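Local coordinates for protein Dot/Icm T4SS effector (PDB 4HFV) that is a putative Dot/Icm type IV secretion effector of Legionella pneumophila, with a molecular activity that is not established and a possible link to metaeffector action, at residues R47-Q52 against D98-Y103; A79-I84 against K104-S109. One frame throughout, in Å; residues are numbered along the deposited sequence.

Contact 1: residues R47-Q52 against D98-Y103; sequences RERQPQ and DNSDFY. With CIT (citric acid), chain B.
Arg49 and Ser100 meet at one carboxylate oxygen of a bound citrate, probably taken up from the crystallisation liquor. Citrate O3 lies at the edge of the guanidinium, close to its plane, where Arg49 NE donates to it over 3.0 Å (156°) and Arg49 NH2 over 3.2 Å. The hydroxyl of Ser100 adds a third bond, OG to citrate O3 at 2.8 Å. The other oxygen of that carboxylate is taken by the backbone at the start of helix 101-109, with Phe102 N donating to citrate O4 at 2.7 Å. Behind the charged group the two segments touch directly: the methylene Arg49 CD packs obliquely against Phe102 CD2 at 3.8 Å. Phe102 and Arg49 run past each other in opposite directions, and the phenyl ring goes on to pack against Ser19 and Ile20 of helix 9-27. A bend at chi2 (-74°) turns the arginine chain, and Gln52 OE1 accepts from Arg49 NH1 at 2.8 Å, which helps fix the rotation of the guanidinium while NE and NH2 face the citrate. Ser100 suits its place because it is also the N-cap: its OG, anti to its own backbone N, accepts from Tyr103 N at 2.9 Å (162°). Arginine, capping serine and helix N-terminus together suit a carboxylate, whose charge probably gains from guanidinium and helix dipole alike; whether a natural anion binds here is unknown.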
# COMPACT_ATOMS: atom_id res chain seq x y z
N ARG A 47 -10.49 13.71 28.81
CA ARG A 47 -10.34 12.28 28.50
C ARG A 47 -10.10 12.14 27.01
O ARG A 47 -9.22 11.40 26.56
CB ARG A 47 -11.58 11.49 28.98
CG ARG A 47 -11.57 10.01 28.60
CD ARG A 47 -12.52 9.18 29.47
NE ARG A 47 -12.66 7.80 29.01
CZ ARG A 47 -13.44 6.89 29.58
NH1 ARG A 47 -14.17 7.22 30.64
NH2 ARG A 47 -13.51 5.65 29.10
N GLU A 48 -10.81 12.93 26.23
CA GLU A 48 -10.61 12.91 24.79
C GLU A 48 -9.18 13.27 24.31
O GLU A 48 -8.62 12.66 23.34
CB GLU A 48 -11.61 13.89 24.19
CG GLU A 48 -11.57 14.01 22.70
CD GLU A 48 -12.74 14.85 22.19
OE1 GLU A 48 -12.84 16.04 22.59
OE2 GLU A 48 -13.56 14.29 21.43
N ARG A 49 -8.58 14.28 24.92
CA ARG A 49 -7.26 14.75 24.50
C ARG A 49 -6.14 13.88 25.06
O ARG A 49 -5.04 13.89 24.55
CB ARG A 49 -7.04 16.21 24.97
CG ARG A 49 -7.81 17.26 24.17
CD ARG A 49 -7.26 17.57 22.73
NE ARG A 49 -8.33 18.34 22.09
CZ ARG A 49 -9.27 17.81 21.30
NH1 ARG A 49 -9.24 16.51 20.93
NH2 ARG A 49 -10.25 18.60 20.86
N GLN A 50 -6.43 13.16 26.13
CA GLN A 50 -5.39 12.38 26.80
C GLN A 50 -4.63 11.45 25.85
O GLN A 50 -3.42 11.56 25.77
CB GLN A 50 -5.94 11.62 28.01
CG GLN A 50 -6.18 12.57 29.17
CD GLN A 50 -6.76 11.89 30.39
OE1 GLN A 50 -6.71 10.68 30.50
NE2 GLN A 50 -7.30 12.67 31.31
N PRO A 51 -5.33 10.60 25.09
CA PRO A 51 -4.51 9.70 24.27
C PRO A 51 -3.80 10.42 23.13
O PRO A 51 -2.72 9.96 22.72
CB PRO A 51 -5.52 8.63 23.76
CG PRO A 51 -6.87 9.23 23.90
CD PRO A 51 -6.76 10.26 25.04
N GLN A 52 -4.36 11.51 22.62
CA GLN A 52 -3.68 12.24 21.57
C GLN A 52 -2.38 12.82 22.11
O GLN A 52 -1.33 12.75 21.47
CB GLN A 52 -4.58 13.33 21.03
CG GLN A 52 -5.85 12.79 20.44
CD GLN A 52 -6.84 13.88 20.13
OE1 GLN A 52 -6.90 14.89 20.84
NE2 GLN A 52 -7.61 13.72 19.05
N ASP A 98 -11.47 25.61 14.80
CA ASP A 98 -10.74 26.69 15.51
C ASP A 98 -11.30 26.94 16.92
O ASP A 98 -10.63 27.53 17.77
CB ASP A 98 -10.74 27.98 14.69
CG ASP A 98 -9.64 28.01 13.67
OD1 ASP A 98 -8.84 27.03 13.65
OD2 ASP A 98 -9.57 29.00 12.90
N ASN A 99 -12.50 26.47 17.18
CA ASN A 99 -13.02 26.49 18.53
C ASN A 99 -12.18 25.75 19.54
O ASN A 99 -12.27 26.03 20.71
CB ASN A 99 -14.45 25.98 18.58
CG ASN A 99 -15.43 27.02 18.09
OD1 ASN A 99 -15.59 28.07 18.71
ND2 ASN A 99 -16.05 26.75 16.95
N SER A 100 -11.38 24.78 19.07
CA SER A 100 -10.42 24.04 19.90
C SER A 100 -9.08 24.78 19.85
O SER A 100 -8.47 24.93 18.78
CB SER A 100 -10.26 22.60 19.36
OG SER A 100 -9.01 22.03 19.72
N ASP A 101 -8.64 25.29 21.00
CA ASP A 101 -7.32 25.92 21.10
C ASP A 101 -6.20 24.93 20.70
O ASP A 101 -5.17 25.33 20.13
CB ASP A 101 -7.06 26.46 22.52
CG ASP A 101 -7.66 27.85 22.78
OD1 ASP A 101 -8.39 28.38 21.94
OD2 ASP A 101 -7.36 28.42 23.87
N PHE A 102 -6.35 23.64 21.02
CA PHE A 102 -5.30 22.67 20.66
C PHE A 102 -5.24 22.48 19.16
O PHE A 102 -4.14 22.41 18.55
CB PHE A 102 -5.50 21.33 21.39
CG PHE A 102 -4.30 20.43 21.34
CD1 PHE A 102 -3.09 20.82 21.93
CD2 PHE A 102 -4.39 19.16 20.77
CE1 PHE A 102 -1.96 19.95 21.91
CE2 PHE A 102 -3.29 18.29 20.74
CZ PHE A 102 -2.07 18.68 21.31
N TYR A 103 -6.41 22.45 18.53
CA TYR A 103 -6.49 22.41 17.08
C TYR A 103 -5.77 23.60 16.48
O TYR A 103 -4.93 23.47 15.59
CB TYR A 103 -7.95 22.41 16.62
CG TYR A 103 -8.09 22.38 15.09
CD1 TYR A 103 -8.14 21.16 14.40
CD2 TYR A 103 -8.15 23.57 14.36
CE1 TYR A 103 -8.28 21.12 13.00
CE2 TYR A 103 -8.29 23.55 12.96
CZ TYR A 103 -8.37 22.34 12.29
OH TYR A 103 -8.49 22.32 10.93
C1 CIT B . -11.19 20.83 27.30
O1 CIT B . -11.86 20.08 28.05
O2 CIT B . -10.06 21.22 27.65
C2 CIT B . -11.75 21.30 25.97
C3 CIT B . -10.81 21.06 24.78
O7 CIT B . -10.10 19.80 24.93
C4 CIT B . -9.77 22.17 24.57
C5 CIT B . -8.99 22.06 23.26
O3 CIT B . -9.23 21.19 22.40
O4 CIT B . -8.10 22.91 23.00
C6 CIT B . -11.78 21.04 23.61
O5 CIT B . -12.20 19.95 23.12
O6 CIT B . -12.19 22.17 23.19

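Contact 2: residues A79-I84 against K104-S109; sequences ALAYYI and KSLTIS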
# COMPACT_ATOMS: atom_id res chain seq x y z
N ALA A 79 3.59 14.41 10.18
CA ALA A 79 2.49 13.53 9.85
C ALA A 79 1.55 13.31 11.05
O ALA A 79 0.34 13.38 10.92
CB ALA A 79 2.99 12.14 9.27
N LEU A 80 2.10 12.96 12.20
CA LEU A 80 1.23 12.71 13.35
C LEU A 80 0.48 13.98 13.78
O LEU A 80 -0.68 13.89 14.17
CB LEU A 80 2.04 12.23 14.54
CG LEU A 80 1.26 11.89 15.79
CD1 LEU A 80 0.20 10.85 15.52
CD2 LEU A 80 2.26 11.42 16.83
N ALA A 81 1.14 15.13 13.75
CA ALA A 81 0.46 16.36 14.16
C ALA A 81 -0.66 16.61 13.18
O ALA A 81 -1.78 16.93 13.60
CB ALA A 81 1.41 17.57 14.21
N TYR A 82 -0.37 16.47 11.89
CA TYR A 82 -1.38 16.69 10.86
C TYR A 82 -2.55 15.74 11.04
O TYR A 82 -3.69 16.15 11.00
CB TYR A 82 -0.80 16.55 9.46
CG TYR A 82 -1.76 17.03 8.41
CD1 TYR A 82 -2.72 16.18 7.91
CD2 TYR A 82 -1.76 18.37 7.98
CE1 TYR A 82 -3.63 16.60 6.96
CE2 TYR A 82 -2.67 18.81 7.04
CZ TYR A 82 -3.60 17.91 6.54
OH TYR A 82 -4.52 18.27 5.59
N TYR A 83 -2.24 14.46 11.28
CA TYR A 83 -3.27 13.44 11.49
C TYR A 83 -4.15 13.74 12.71
O TYR A 83 -5.38 13.63 12.67
CB TYR A 83 -2.56 12.07 11.62
CG TYR A 83 -3.46 10.85 11.76
CD1 TYR A 83 -4.49 10.59 10.87
CD2 TYR A 83 -3.23 9.91 12.77
CE1 TYR A 83 -5.27 9.44 11.00
CE2 TYR A 83 -3.99 8.79 12.92
CZ TYR A 83 -5.01 8.55 12.06
OH TYR A 83 -5.76 7.41 12.26
N ILE A 84 -3.53 14.08 13.83
CA ILE A 84 -4.33 14.36 15.01
C ILE A 84 -5.16 15.62 14.80
O ILE A 84 -6.32 15.66 15.21
CB ILE A 84 -3.47 14.50 16.27
CG1 ILE A 84 -3.06 13.10 16.73
CG2 ILE A 84 -4.27 15.23 17.35
CD1 ILE A 84 -1.92 13.11 17.68
N LYS A 104 -6.10 24.79 16.97
CA LYS A 104 -5.44 25.99 16.50
C LYS A 104 -3.93 25.92 16.63
O LYS A 104 -3.21 26.40 15.74
CB LYS A 104 -5.93 27.20 17.26
CG LYS A 104 -7.23 27.72 16.77
CD LYS A 104 -7.39 29.23 17.09
CE LYS A 104 -7.72 29.49 18.54
NZ LYS A 104 -8.01 30.98 18.79
N SER A 105 -3.46 25.37 17.75
CA SER A 105 -2.04 25.24 18.02
C SER A 105 -1.36 24.28 17.04
O SER A 105 -0.20 24.51 16.62
CB SER A 105 -1.81 24.83 19.49
OG SER A 105 -1.82 23.40 19.66
N LEU A 106 -2.09 23.24 16.61
CA LEU A 106 -1.55 22.34 15.62
C LEU A 106 -1.44 23.03 14.26
O LEU A 106 -0.43 22.89 13.59
CB LEU A 106 -2.39 21.05 15.54
CG LEU A 106 -2.30 20.25 16.82
CD1 LEU A 106 -3.32 19.13 16.83
CD2 LEU A 106 -0.91 19.69 17.00
N THR A 107 -2.43 23.84 13.88
CA THR A 107 -2.36 24.57 12.63
C THR A 107 -1.12 25.47 12.62
O THR A 107 -0.37 25.54 11.63
CB THR A 107 -3.57 25.47 12.47
OG1 THR A 107 -4.76 24.66 12.51
CG2 THR A 107 -3.47 26.32 11.18
N ILE A 108 -0.95 26.20 13.73
CA ILE A 108 0.19 27.09 13.93
C ILE A 108 1.53 26.34 13.94
O ILE A 108 2.46 26.76 13.29
CB ILE A 108 0.09 27.92 15.26
CG1 ILE A 108 -1.18 28.80 15.31
CG2 ILE A 108 1.32 28.77 15.43
CD1 ILE A 108 -1.27 29.77 14.22
N SER A 109 1.62 25.24 14.67
CA SER A 109 2.87 24.50 14.80
C SER A 109 3.34 24.02 13.43
O SER A 109 4.53 24.00 13.13
CB SER A 109 2.72 23.30 15.73
OG SER A 109 2.60 23.71 17.09
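Leu106 reaches across from helix 101-109 to Ala81 and Ile84 of helix 70-90, and its side chain accounts for the whole apolar contact between the two segments. Its CB points toward the other helix, and with CG anti to the carbonyl carbon (chi1 -66°) the chain carries its branched end to the facing surface. From CG the two methyls part company. CD2 comes to Ala81 CB at 4.2 Å, one methyl against another, while CD1 turns to Ile84, meeting its CG2 at 4.0 Å, and also lies 4.2 Å from Ala81 O, beside the backbone. Alanine, with a single methyl, lets the helices come near, and Ala81 CA and Leu106 CA are 6.5 Å apart. The beta-branched Ile84 puts CG2 anti to its backbone N, on the side where the leucine arrives, and the two side chains pass each other at a slant. The forked leucine can therefore serve two residues one turn apart on the opposing helix. Beyond the pair, Ile84 also packs on Leu56 of helix 49-64, and Ala81 on Leu110. Helix 101-109 also makes polar contacts, Thr107 OG1 with Arg85 NE and Ser109 OG with Ser15 OG. Buried aliphatic packing of this kind, with a small residue at the closest approach, is characteristic of the helix-helix interfaces in the core of an all-alpha fold.

Overall arrangement
The two contacts lie with centres about 11 Å apart and share the short helix 101-109: its start serves contact 1 and the rest contact 2. Along the chain the segments alternate, 47-52, 79-84, 98-103 and 104-109. Helix 101-109 packs beside both helix 49-64 and helix 70-90, which precede it in sequence. The contacts also touch directly, with Gln52 O 3.9 Å from Ile84 CD1. Contact 2 is the deeper: its centre is about 7 Å from the centre of the chain, that of contact 1 about 13 Å. The apolar packing probably helps position the helix whose N-terminus binds the citrate. Both contacts lie away from Ser169, His173 and Arg176, which bind succinate in a structure of this protein.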